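Local coordinates for type IV pilus secretin PilQ family protein (Vibrio cholerae, PDB 6W6M) that probably forms the outer-membrane channel through which the type IV competence pilus passes, as a secretin built from fourteen copies of the chain, at residues I257-A262 against S313-V318; E332-E337 against E553-S558; N474-D479 against V564-V569. All coordinates share one frame; numbering follows the deposited sequence.

Contact 1. Residues I257-A262 against S313-V318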
ATOM      1  N   ILE A 257       2.202  14.020  53.929  1.00101.76           N
ATOM      2  CA  ILE A 257       3.606  14.080  54.316  1.00101.76           C
ATOM      3  C   ILE A 257       4.267  15.199  53.528  1.00101.76           C
ATOM      4  O   ILE A 257       4.241  15.192  52.292  1.00101.76           O
ATOM      5  CB  ILE A 257       4.323  12.746  54.043  1.00101.76           C
ATOM      6  CG1 ILE A 257       3.464  11.574  54.506  1.00101.76           C
ATOM      7  CG2 ILE A 257       5.668  12.725  54.715  1.00101.76           C
ATOM      8  CD1 ILE A 257       4.085  10.238  54.257  1.00101.76           C
ATOM      9  N   LYS A 258       4.871  16.147  54.233  1.00100.87           N
ATOM     10  CA  LYS A 258       5.532  17.268  53.586  1.00100.87           C
ATOM     11  C   LYS A 258       6.990  16.931  53.320  1.00100.87           C
ATOM     12  O   LYS A 258       7.686  16.422  54.201  1.00100.87           O
ATOM     13  CB  LYS A 258       5.431  18.532  54.435  1.00100.87           C
ATOM     14  CG  LYS A 258       5.956  19.740  53.702  1.00100.87           C
ATOM     15  CD  LYS A 258       5.634  21.048  54.381  1.00100.87           C
ATOM     16  CE  LYS A 258       5.993  22.199  53.459  1.00100.87           C
ATOM     17  NZ  LYS A 258       5.961  23.511  54.152  1.00100.87           N
ATOM     18  N   ILE A 259       7.450  17.233  52.109  1.00 97.25           N
ATOM     19  CA  ILE A 259       8.789  16.891  51.646  1.00 97.25           C
ATOM     20  C   ILE A 259       9.567  18.175  51.406  1.00 97.25           C
ATOM     21  O   ILE A 259       9.034  19.132  50.839  1.00 97.25           O
ATOM     22  CB  ILE A 259       8.731  16.041  50.365  1.00 97.25           C
ATOM     23  CG1 ILE A 259       8.007  14.733  50.645  1.00 97.25           C
ATOM     24  CG2 ILE A 259      10.112  15.770  49.836  1.00 97.25           C
ATOM     25  CD1 ILE A 259       7.809  13.901  49.443  1.00 97.25           C
ATOM     26  N   ASN A 260      10.817  18.200  51.852  1.00 97.44           N
ATOM     27  CA  ASN A 260      11.741  19.280  51.547  1.00 97.44           C
ATOM     28  C   ASN A 260      13.077  18.689  51.133  1.00 97.44           C
ATOM     29  O   ASN A 260      13.463  17.615  51.599  1.00 97.44           O
ATOM     30  CB  ASN A 260      11.935  20.221  52.734  1.00 97.44           C
ATOM     31  CG  ASN A 260      11.647  19.559  54.067  1.00 97.44           C
ATOM     32  OD1 ASN A 260      12.482  18.837  54.611  1.00 97.44           O
ATOM     33  ND2 ASN A 260      10.466  19.818  54.609  1.00 97.44           N
ATOM     34  N   PHE A 261      13.776  19.398  50.250  1.00 94.28           N
ATOM     35  CA  PHE A 261      15.075  19.081  49.664  1.00 94.28           C
ATOM     36  C   PHE A 261      14.997  18.042  48.553  1.00 94.28           C
ATOM     37  O   PHE A 261      16.003  17.805  47.897  1.00 94.28           O
ATOM     38  CB  PHE A 261      16.113  18.600  50.694  1.00 94.28           C
ATOM     39  CG  PHE A 261      16.545  19.654  51.648  1.00 94.28           C
ATOM     40  CD1 PHE A 261      17.178  20.792  51.197  1.00 94.28           C
ATOM     41  CD2 PHE A 261      16.338  19.504  53.001  1.00 94.28           C
ATOM     42  CE1 PHE A 261      17.581  21.761  52.076  1.00 94.28           C
ATOM     43  CE2 PHE A 261      16.740  20.471  53.880  1.00 94.28           C
ATOM     44  CZ  PHE A 261      17.362  21.600  53.418  1.00 94.28           C
ATOM     45  N   ALA A 262      13.848  17.431  48.299  1.00 92.86           N
ATOM     46  CA  ALA A 262      13.738  16.457  47.228  1.00 92.86           C
ATOM     47  C   ALA A 262      12.399  16.650  46.540  1.00 92.86           C
ATOM     48  O   ALA A 262      11.474  17.225  47.111  1.00 92.86           O
ATOM     49  CB  ALA A 262      13.877  15.027  47.753  1.00 92.86           C
ATOM     50  N   SER A 313      14.530   9.909  56.453  1.00105.28           N
ATOM     51  CA  SER A 313      15.952   9.620  56.324  1.00105.28           C
ATOM     52  C   SER A 313      16.505   9.887  54.929  1.00105.28           C
ATOM     53  O   SER A 313      17.722  10.021  54.784  1.00105.28           O
ATOM     54  CB  SER A 313      16.224   8.165  56.699  1.00105.28           C
ATOM     55  OG  SER A 313      17.428   7.716  56.112  1.00105.28           O
ATOM     56  N   LEU A 314      15.656   9.957  53.903  1.00101.96           N
ATOM     57  CA  LEU A 314      16.166  10.125  52.544  1.00101.96           C
ATOM     58  C   LEU A 314      16.415  11.590  52.185  1.00101.96           C
ATOM     59  O   LEU A 314      17.515  11.951  51.760  1.00101.96           O
ATOM     60  CB  LEU A 314      15.211   9.489  51.534  1.00101.96           C
ATOM     61  CG  LEU A 314      15.073   7.974  51.643  1.00101.96           C
ATOM     62  CD1 LEU A 314      14.004   7.479  50.703  1.00101.96           C
ATOM     63  CD2 LEU A 314      16.393   7.304  51.356  1.00101.96           C
ATOM     64  N   ASP A 315      15.410  12.451  52.328  1.00100.20           N
ATOM     65  CA  ASP A 315      15.523  13.801  51.779  1.00100.20           C
ATOM     66  C   ASP A 315      16.497  14.637  52.603  1.00100.20           C
ATOM     67  O   ASP A 315      16.165  15.127  53.687  1.00100.20           O
ATOM     68  CB  ASP A 315      14.152  14.463  51.686  1.00100.20           C
ATOM     69  CG  ASP A 315      13.459  14.563  53.012  1.00100.20           C
ATOM     70  OD1 ASP A 315      13.804  13.780  53.915  1.00100.20           O
ATOM     71  OD2 ASP A 315      12.570  15.426  53.152  1.00100.20           O
ATOM     72  N   ILE A 316      17.701  14.815  52.068  1.00 96.10           N
ATOM     73  CA  ILE A 316      18.759  15.609  52.690  1.00 96.10           C
ATOM     74  C   ILE A 316      19.435  16.442  51.613  1.00 96.10           C
ATOM     75  O   ILE A 316      19.381  16.105  50.424  1.00 96.10           O
ATOM     76  CB  ILE A 316      19.800  14.720  53.395  1.00 96.10           C
ATOM     77  CG1 ILE A 316      20.463  13.794  52.382  1.00 96.10           C
ATOM     78  CG2 ILE A 316      19.167  13.920  54.515  1.00 96.10           C
ATOM     79  CD1 ILE A 316      21.637  13.041  52.930  1.00 96.10           C
ATOM     80  N   PRO A 317      20.077  17.541  52.000  1.00 92.19           N
ATOM     81  CA  PRO A 317      20.843  18.318  51.023  1.00 92.19           C
ATOM     82  C   PRO A 317      22.061  17.556  50.528  1.00 92.19           C
ATOM     83  O   PRO A 317      22.707  16.821  51.276  1.00 92.19           O
ATOM     84  CB  PRO A 317      21.250  19.566  51.809  1.00 92.19           C
ATOM     85  CG  PRO A 317      21.182  19.160  53.221  1.00 92.19           C
ATOM     86  CD  PRO A 317      20.062  18.191  53.318  1.00 92.19           C
ATOM     87  N   VAL A 318      22.378  17.750  49.249  1.00 84.61           N
ATOM     88  CA  VAL A 318      23.474  17.049  48.598  1.00 84.61           C
ATOM     89  C   VAL A 318      24.618  18.022  48.332  1.00 84.61           C
ATOM     90  O   VAL A 318      24.507  19.224  48.547  1.00 84.61           O
ATOM     91  CB  VAL A 318      23.038  16.353  47.297  1.00 84.61           C
ATOM     92  CG1 VAL A 318      22.027  15.284  47.594  1.00 84.61           C
ATOM     93  CG2 VAL A 318      22.472  17.353  46.331  1.00 84.61           C
TER
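Ala262 and Asp315 mark where two parts of the chain pass each other, their CA atoms 5.6 Å apart, one having run off strand 253-258, the other having just left helix 303-314. The clearest side-chain match is a CH-pi contact: Pro317 CD stands over the face of the Phe261 ring, 4.0 Å from its centroid and only 13° off the ring normal. Phe261 CG, anti to the carbonyl carbon (chi1 -68°), directs the ring at the proline. Deeper in, Ala262 CB rests on Asp315 CB at 4.0 Å, with the methyl branch of Ile259 near the carboxylate. The Asn260 amide and the Asp315 carboxylate lie nearly parallel, their planes 21° apart, without a hydrogen bond between them. Pro472 and Asp473 of a third subunit pack on Asn260 and Phe261, while Arg291 of a second subunit packs against Ala262 and Ile316. Strand, helix, two strands and helix follow one another from 253 to 314, a beta-alpha-beta-beta-alpha order consistent with the KH-like periplasmic domains of secretins, and this contact brings the first strand's exit beside the last helix's exit.

Contact 2. Residues E332-E337 against E553-S558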
ATOM      1  N   GLU A 332      54.097  22.780  14.899  1.00 72.14           N
ATOM      2  CA  GLU A 332      55.294  23.366  14.311  1.00 72.14           C
ATOM      3  C   GLU A 332      55.541  22.818  12.914  1.00 72.14           C
ATOM      4  O   GLU A 332      55.227  21.665  12.615  1.00 72.14           O
ATOM      5  CB  GLU A 332      56.537  23.087  15.142  1.00 72.14           C
ATOM      6  CG  GLU A 332      56.576  23.742  16.479  1.00 72.14           C
ATOM      7  CD  GLU A 332      57.814  23.337  17.239  1.00 72.14           C
ATOM      8  OE1 GLU A 332      58.506  22.409  16.769  1.00 72.14           O
ATOM      9  OE2 GLU A 332      58.088  23.927  18.306  1.00 72.14           O
ATOM     10  N   GLY A 333      56.170  23.640  12.078  1.00 71.91           N
ATOM     11  CA  GLY A 333      56.488  23.228  10.720  1.00 71.91           C
ATOM     12  C   GLY A 333      57.676  23.922  10.079  1.00 71.91           C
ATOM     13  O   GLY A 333      57.936  25.087  10.373  1.00 71.91           O
ATOM     14  N   ASN A 334      58.401  23.219   9.204  1.00 74.31           N
ATOM     15  CA  ASN A 334      59.554  23.764   8.495  1.00 74.31           C
ATOM     16  C   ASN A 334      59.589  23.268   7.058  1.00 74.31           C
ATOM     17  O   ASN A 334      59.229  22.125   6.778  1.00 74.31           O
ATOM     18  CB  ASN A 334      60.860  23.377   9.174  1.00 74.31           C
ATOM     19  CG  ASN A 334      61.064  24.089  10.481  1.00 74.31           C
ATOM     20  OD1 ASN A 334      60.496  25.149  10.714  1.00 74.31           O
ATOM     21  ND2 ASN A 334      61.870  23.503  11.356  1.00 74.31           N
ATOM     22  N   LEU A 335      60.077  24.117   6.155  1.00 75.71           N
ATOM     23  CA  LEU A 335      60.138  23.765   4.735  1.00 75.71           C
ATOM     24  C   LEU A 335      61.325  24.459   4.083  1.00 75.71           C
ATOM     25  O   LEU A 335      61.634  25.599   4.441  1.00 75.71           O
ATOM     26  CB  LEU A 335      58.841  24.158   4.046  1.00 75.71           C
ATOM     27  CG  LEU A 335      58.617  23.718   2.609  1.00 75.71           C
ATOM     28  CD1 LEU A 335      57.166  23.459   2.378  1.00 75.71           C
ATOM     29  CD2 LEU A 335      59.085  24.794   1.683  1.00 75.71           C
ATOM     30  N   GLU A 336      61.980  23.786   3.127  1.00 77.93           N
ATOM     31  CA  GLU A 336      63.092  24.368   2.383  1.00 77.93           C
ATOM     32  C   GLU A 336      63.224  23.763   0.989  1.00 77.93           C
ATOM     33  O   GLU A 336      63.140  22.544   0.815  1.00 77.93           O
ATOM     34  CB  GLU A 336      64.385  24.178   3.136  1.00 77.93           C
ATOM     35  CG  GLU A 336      65.568  24.808   2.476  1.00 77.93           C
ATOM     36  CD  GLU A 336      66.818  24.632   3.286  1.00 77.93           C
ATOM     37  OE1 GLU A 336      66.740  23.978   4.347  1.00 77.93           O
ATOM     38  OE2 GLU A 336      67.880  25.141   2.871  1.00 77.93           O
ATOM     39  N   GLU A 337      63.465  24.620  -0.000  1.00 79.75           N
ATOM     40  CA  GLU A 337      63.603  24.178  -1.386  1.00 79.75           C
ATOM     41  C   GLU A 337      64.666  24.954  -2.171  1.00 79.75           C
ATOM     42  O   GLU A 337      64.766  26.170  -2.062  1.00 79.75           O
ATOM     43  CB  GLU A 337      62.255  24.284  -2.096  1.00 79.75           C
ATOM     44  CG  GLU A 337      62.213  23.608  -3.454  1.00 79.75           C
ATOM     45  CD  GLU A 337      60.857  23.729  -4.116  1.00 79.75           C
ATOM     46  OE1 GLU A 337      60.061  24.589  -3.685  1.00 79.75           O
ATOM     47  OE2 GLU A 337      60.586  22.967  -5.068  1.00 79.75           O
ATOM     48  N   GLU A 553      62.791  19.607   1.135  1.00 76.21           N
ATOM     49  CA  GLU A 553      62.784  19.021   2.467  1.00 76.21           C
ATOM     50  C   GLU A 553      61.714  19.649   3.347  1.00 76.21           C
ATOM     51  O   GLU A 553      61.575  20.873   3.391  1.00 76.21           O
ATOM     52  CB  GLU A 553      64.132  19.177   3.124  1.00 76.21           C
ATOM     53  CG  GLU A 553      64.209  18.535   4.463  1.00 76.21           C
ATOM     54  CD  GLU A 553      65.576  18.663   5.073  1.00 76.21           C
ATOM     55  OE1 GLU A 553      66.445  19.298   4.441  1.00 76.21           O
ATOM     56  OE2 GLU A 553      65.789  18.125   6.180  1.00 76.21           O
ATOM     57  N   GLN A 554      60.975  18.811   4.073  1.00 74.51           N
ATOM     58  CA  GLN A 554      59.856  19.301   4.866  1.00 74.51           C
ATOM     59  C   GLN A 554      59.735  18.516   6.162  1.00 74.51           C
ATOM     60  O   GLN A 554      60.108  17.346   6.226  1.00 74.51           O
ATOM     61  CB  GLN A 554      58.559  19.210   4.075  1.00 74.51           C
ATOM     62  CG  GLN A 554      57.392  19.822   4.764  1.00 74.51           C
ATOM     63  CD  GLN A 554      56.187  19.856   3.882  1.00 74.51           C
ATOM     64  OE1 GLN A 554      56.255  19.498   2.710  1.00 74.51           O
ATOM     65  NE2 GLN A 554      55.059  20.266   4.442  1.00 74.51           N
ATOM     66  N   MET A 555      59.330  19.173   7.254  1.00 72.14           N
ATOM     67  CA  MET A 555      59.151  18.522   8.554  1.00 72.14           C
ATOM     68  C   MET A 555      57.980  19.128   9.338  1.00 72.14           C
ATOM     69  O   MET A 555      57.827  20.345   9.376  1.00 72.14           O
ATOM     70  CB  MET A 555      60.434  18.622   9.380  1.00 72.14           C
ATOM     71  CG  MET A 555      60.308  18.056  10.785  1.00 72.14           C
ATOM     72  SD  MET A 555      61.828  18.116  11.748  1.00 72.14           S
ATOM     73  CE  MET A 555      61.939  19.865  12.114  1.00 72.14           C
ATOM     74  N   GLY A 556      57.157  18.284   9.959  1.00 68.70           N
ATOM     75  CA  GLY A 556      56.019  18.752  10.737  1.00 68.70           C
ATOM     76  C   GLY A 556      55.904  18.027  12.056  1.00 68.70           C
ATOM     77  O   GLY A 556      56.337  16.880  12.192  1.00 68.70           O
ATOM     78  N   LYS A 557      55.302  18.698  13.036  1.00 67.75           N
ATOM     79  CA  LYS A 557      55.118  18.102  14.353  1.00 67.75           C
ATOM     80  C   LYS A 557      53.868  18.657  15.019  1.00 67.75           C
ATOM     81  O   LYS A 557      53.608  19.859  14.953  1.00 67.75           O
ATOM     82  CB  LYS A 557      56.328  18.355  15.242  1.00 67.75           C
ATOM     83  CG  LYS A 557      56.051  18.133  16.694  1.00 67.75           C
ATOM     84  CD  LYS A 557      57.285  18.324  17.530  1.00 67.75           C
ATOM     85  CE  LYS A 557      58.270  17.214  17.291  1.00 67.75           C
ATOM     86  NZ  LYS A 557      59.358  17.259  18.291  1.00 67.75           N
ATOM     87  N   SER A 558      53.110  17.784  15.681  1.00 65.10           N
ATOM     88  CA  SER A 558      51.847  18.193  16.281  1.00 65.10           C
ATOM     89  C   SER A 558      51.619  17.454  17.589  1.00 65.10           C
ATOM     90  O   SER A 558      52.041  16.308  17.750  1.00 65.10           O
ATOM     91  CB  SER A 558      50.681  17.934  15.330  1.00 65.10           C
ATOM     92  OG  SER A 558      49.462  18.288  15.933  1.00 65.10           O
TER
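Asn334 with Met555, Glu332 with Lys557 and Glu336 with Glu553 form the hydrogen-bonded pairs of an almost exactly antiparallel ladder, whose strand axes pass 4.8 Å apart. Each pair closes two backbone bonds; Asn334 N, for instance, meets Met555 O at 2.9 Å. Between them lie the non-hydrogen-bonded pairs Gly333 with Gly556 and Leu335 with Gln554, where CA-H groups turn to the opposing carbonyls, as in the 3.5 Å approach of Gly333 CA to Met555 O. This regular backbone is the tightly packed part of the contact.

The side chains are looser, and the two faces differ. On the face of Leu335 and Gln554 the paired glycines bring no side chain, so that, of the five bridged pairs, Leu335 and Gln554 alone bring side chains to it. Leu335 CD1 lies 4.0 Å from Gln554 CD, the two chains crossing at a slant. Gln554 reaches out with CG anti to its backbone N (chi1 -174°), and its OE1 accepts a hydrogen bond from Tyr552 OH, which helps fix the amide.

The other face is mostly polar, with Met555 as the exception, and largely solvent-facing. Met555 runs beside Asn334 in the same direction and bends at chi3 (73°), bringing CE against the asparagine's end. Glu332 OE1 and Lys557 NZ remain 5.4 Å apart, too distant for a salt bridge. Glu336 and Glu553 set like charges near each other, with OE1 atoms 4.7 Å apart, which could modestly favour protonation of one.

Long antiparallel strands paired in this way are consistent with the secretin beta-barrel wall. Both strands are interior to the sheet: strand 320-347 also bonds to strand 404-429, through Gly333 to Ser416 and Leu335 to Asn414, while strand 549-568 bonds on its other edge to strand 518-534, through Gln554 to Asn529 and Gly556 to Ser527.

Contact 3. Residues N474-D479 against V564-V569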
ATOM      1  N   ASN A 474      37.447  10.765  49.680  1.00 86.63           N
ATOM      2  CA  ASN A 474      37.857  12.017  49.041  1.00 86.63           C
ATOM      3  C   ASN A 474      38.266  11.802  47.579  1.00 86.63           C
ATOM      4  O   ASN A 474      39.384  12.107  47.170  1.00 86.63           O
ATOM      5  CB  ASN A 474      38.993  12.662  49.839  1.00 86.63           C
ATOM      6  CG  ASN A 474      38.909  14.168  49.871  1.00 86.63           C
ATOM      7  OD1 ASN A 474      37.841  14.740  50.062  1.00 86.63           O
ATOM      8  ND2 ASN A 474      40.040  14.820  49.679  1.00 86.63           N
ATOM      9  N   ARG A 475      37.333  11.279  46.786  1.00 84.52           N
ATOM     10  CA  ARG A 475      37.616  10.918  45.405  1.00 84.52           C
ATOM     11  C   ARG A 475      36.352  11.028  44.569  1.00 84.52           C
ATOM     12  O   ARG A 475      35.243  10.974  45.097  1.00 84.52           O
ATOM     13  CB  ARG A 475      38.155   9.497  45.301  1.00 84.52           C
ATOM     14  CG  ARG A 475      39.600   9.326  45.661  1.00 84.52           C
ATOM     15  CD  ARG A 475      39.923   7.862  45.636  1.00 84.52           C
ATOM     16  NE  ARG A 475      41.335   7.589  45.817  1.00 84.52           N
ATOM     17  CZ  ARG A 475      41.850   6.369  45.786  1.00 84.52           C
ATOM     18  NH1 ARG A 475      43.151   6.187  45.956  1.00 84.52           N
ATOM     19  NH2 ARG A 475      41.057   5.328  45.582  1.00 84.52           N
ATOM     20  N   LEU A 476      36.529  11.161  43.258  1.00 75.24           N
ATOM     21  CA  LEU A 476      35.430  11.277  42.314  1.00 75.24           C
ATOM     22  C   LEU A 476      35.535  10.209  41.237  1.00 75.24           C
ATOM     23  O   LEU A 476      36.630   9.860  40.793  1.00 75.24           O
ATOM     24  CB  LEU A 476      35.422  12.649  41.635  1.00 75.24           C
ATOM     25  CG  LEU A 476      34.926  13.940  42.280  1.00 75.24           C
ATOM     26  CD1 LEU A 476      33.523  13.780  42.767  1.00 75.24           C
ATOM     27  CD2 LEU A 476      35.835  14.415  43.380  1.00 75.24           C
ATOM     28  N   VAL A 477      34.386   9.705  40.808  1.00 71.64           N
ATOM     29  CA  VAL A 477      34.272   8.862  39.625  1.00 71.64           C
ATOM     30  C   VAL A 477      33.532   9.697  38.591  1.00 71.64           C
ATOM     31  O   VAL A 477      32.400  10.123  38.829  1.00 71.64           O
ATOM     32  CB  VAL A 477      33.538   7.545  39.903  1.00 71.64           C
ATOM     33  CG1 VAL A 477      33.347   6.779  38.621  1.00 71.64           C
ATOM     34  CG2 VAL A 477      34.288   6.713  40.902  1.00 71.64           C
ATOM     35  N   LEU A 478      34.158   9.943  37.444  1.00 69.35           N
ATOM     36  CA  LEU A 478      33.585  10.810  36.422  1.00 69.35           C
ATOM     37  C   LEU A 478      33.265  10.025  35.160  1.00 69.35           C
ATOM     38  O   LEU A 478      34.134   9.323  34.633  1.00 69.35           O
ATOM     39  CB  LEU A 478      34.540  11.955  36.090  1.00 69.35           C
ATOM     40  CG  LEU A 478      34.867  12.995  37.162  1.00 69.35           C
ATOM     41  CD1 LEU A 478      35.927  13.930  36.661  1.00 69.35           C
ATOM     42  CD2 LEU A 478      33.652  13.775  37.579  1.00 69.35           C
ATOM     43  N   ASP A 479      32.030  10.164  34.669  1.00 70.10           N
ATOM     44  CA  ASP A 479      31.663   9.712  33.298  1.00 70.10           C
ATOM     45  C   ASP A 479      31.755  10.892  32.324  1.00 70.10           C
ATOM     46  O   ASP A 479      30.920  11.804  32.427  1.00 70.10           O
ATOM     47  CB  ASP A 479      30.255   9.113  33.267  1.00 70.10           C
ATOM     48  CG  ASP A 479      30.174   7.710  33.841  1.00 70.10           C
ATOM     49  OD1 ASP A 479      31.226   7.044  33.911  1.00 70.10           O
ATOM     50  OD2 ASP A 479      29.059   7.295  34.213  1.00 70.10           O
ATOM     51  N   VAL A 564      41.656  17.213  32.965  1.00 63.08           N
ATOM     52  CA  VAL A 564      40.431  17.442  33.721  1.00 63.08           C
ATOM     53  C   VAL A 564      40.783  17.581  35.192  1.00 63.08           C
ATOM     54  O   VAL A 564      41.727  16.962  35.682  1.00 63.08           O
ATOM     55  CB  VAL A 564      39.388  16.322  33.491  1.00 63.08           C
ATOM     56  CG1 VAL A 564      39.888  14.993  33.973  1.00 63.08           C
ATOM     57  CG2 VAL A 564      38.101  16.660  34.176  1.00 63.08           C
ATOM     58  N   THR A 565      40.029  18.422  35.897  1.00 68.54           N
ATOM     59  CA  THR A 565      40.223  18.623  37.330  1.00 68.54           C
ATOM     60  C   THR A 565      38.906  18.924  38.038  1.00 68.54           C
ATOM     61  O   THR A 565      38.291  19.965  37.795  1.00 68.54           O
ATOM     62  CB  THR A 565      41.237  19.739  37.591  1.00 68.54           C
ATOM     63  OG1 THR A 565      41.254  20.065  38.981  1.00 68.54           O
ATOM     64  CG2 THR A 565      40.916  20.966  36.796  1.00 68.54           C
ATOM     65  N   PRO A 566      38.439  18.036  38.905  1.00 73.24           N
ATOM     66  CA  PRO A 566      37.213  18.287  39.662  1.00 73.24           C
ATOM     67  C   PRO A 566      37.503  18.907  41.025  1.00 73.24           C
ATOM     68  O   PRO A 566      38.649  19.071  41.432  1.00 73.24           O
ATOM     69  CB  PRO A 566      36.629  16.885  39.811  1.00 73.24           C
ATOM     70  CG  PRO A 566      37.817  16.033  39.913  1.00 73.24           C
ATOM     71  CD  PRO A 566      38.905  16.656  39.085  1.00 73.24           C
ATOM     72  N   LYS A 567      36.433  19.342  41.689  1.00 76.13           N
ATOM     73  CA  LYS A 567      36.513  19.993  42.997  1.00 76.13           C
ATOM     74  C   LYS A 567      35.148  20.010  43.677  1.00 76.13           C
ATOM     75  O   LYS A 567      34.138  20.305  43.044  1.00 76.13           O
ATOM     76  CB  LYS A 567      37.002  21.437  42.842  1.00 76.13           C
ATOM     77  CG  LYS A 567      37.429  22.101  44.138  1.00 76.13           C
ATOM     78  CD  LYS A 567      38.580  21.350  44.784  1.00 76.13           C
ATOM     79  CE  LYS A 567      39.070  22.058  46.035  1.00 76.13           C
ATOM     80  NZ  LYS A 567      40.157  21.295  46.709  1.00 76.13           N
ATOM     81  N   VAL A 568      35.121  19.701  44.969  1.00 77.77           N
ATOM     82  CA  VAL A 568      33.880  19.691  45.735  1.00 77.77           C
ATOM     83  C   VAL A 568      33.705  21.057  46.371  1.00 77.77           C
ATOM     84  O   VAL A 568      34.600  21.542  47.071  1.00 77.77           O
ATOM     85  CB  VAL A 568      33.874  18.584  46.797  1.00 77.77           C
ATOM     86  CG1 VAL A 568      32.633  18.684  47.643  1.00 77.77           C
ATOM     87  CG2 VAL A 568      33.945  17.227  46.139  1.00 77.77           C
ATOM     88  N   VAL A 569      32.561  21.684  46.120  1.00 81.43           N
ATOM     89  CA  VAL A 569      32.292  23.009  46.664  1.00 81.43           C
ATOM     90  C   VAL A 569      31.957  22.872  48.143  1.00 81.43           C
ATOM     91  O   VAL A 569      30.943  22.270  48.512  1.00 81.43           O
ATOM     92  CB  VAL A 569      31.161  23.695  45.893  1.00 81.43           C
ATOM     93  CG1 VAL A 569      30.810  25.006  46.537  1.00 81.43           C
ATOM     94  CG2 VAL A 569      31.560  23.904  44.449  1.00 81.43           C
TER
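Leu476 and Leu478 meet Val564, Pro566 and Val568 where two strands face each other across a layer of apolar side chains. The axes of strands 475-479 and 564-568 come within 8.4 Å and cross at 126°, so the strands are stacked in separate layers and are not neighbours in one sheet. Each strand alternates: the two leucines project from one side, and the valines and proline rise to meet them.

Pro566 is the central bump. Its ring fits against both leucines, with CB touching Leu476 CG at 4.2 Å and CG touching Leu478 CD1 at 4.3 Å. On either side of it the pattern reverses, and the leucines become the knobs. Leu478 CD1 enters the dip between Pro566 and Val564, meeting Val564 CG2 at 4.3 Å as well. Leu476 reaches past the other flank of the proline, where CD2 comes to 4.4 Å from Val568 CG2. The two leucines owe their different shapes to the second torsion: the chain of Leu478 runs on extended, placing CD1 at its far end (chi2 174°), whereas in Leu476 it is CD2, not CD1, that continues the chain (chi2 -55°).

Neighbouring strands extend the apolar layer: Ile470 and Pro468 of strand 456-471 lie beside Leu476 and Leu478, Val512 of strand 496-513 touches Pro566, and Val518 and Leu520 of strand 518-534 lie against Val564.

All the touching pairs are hydrocarbon against hydrocarbon, so the fit depends on shape and on excluding water, with none of the directional demands of hydrogen bonds. Backbone hydrogen bonds run instead within each sheet, such as Leu476 with Val512 and Val564 with Val518. Such an apolar interface between layers is consistent with the double-walled barrel known for secretins.

Overall arrangement
The three contacts sample different depths of one elongated subunit. Contact 3 is core, contact 1 is partly buried, and contact 2 is a surface contact. Contacts 2 and 3 both use strand 549-568: near one end it is a ladder partner in its own sheet, and farther along it becomes a wall for another sheet, with the two centres about 40 Å apart. Backbone bonds carry contact 2, hydrocarbon shape carries contact 3, and contact 1 mixes a ring-proline touch with polar neighbours. Contact 1 belongs to a separate small domain, yet its nearest atoms lie about 7 Å from contact 3; the centres of contacts 1 and 2 are about 63 Å apart.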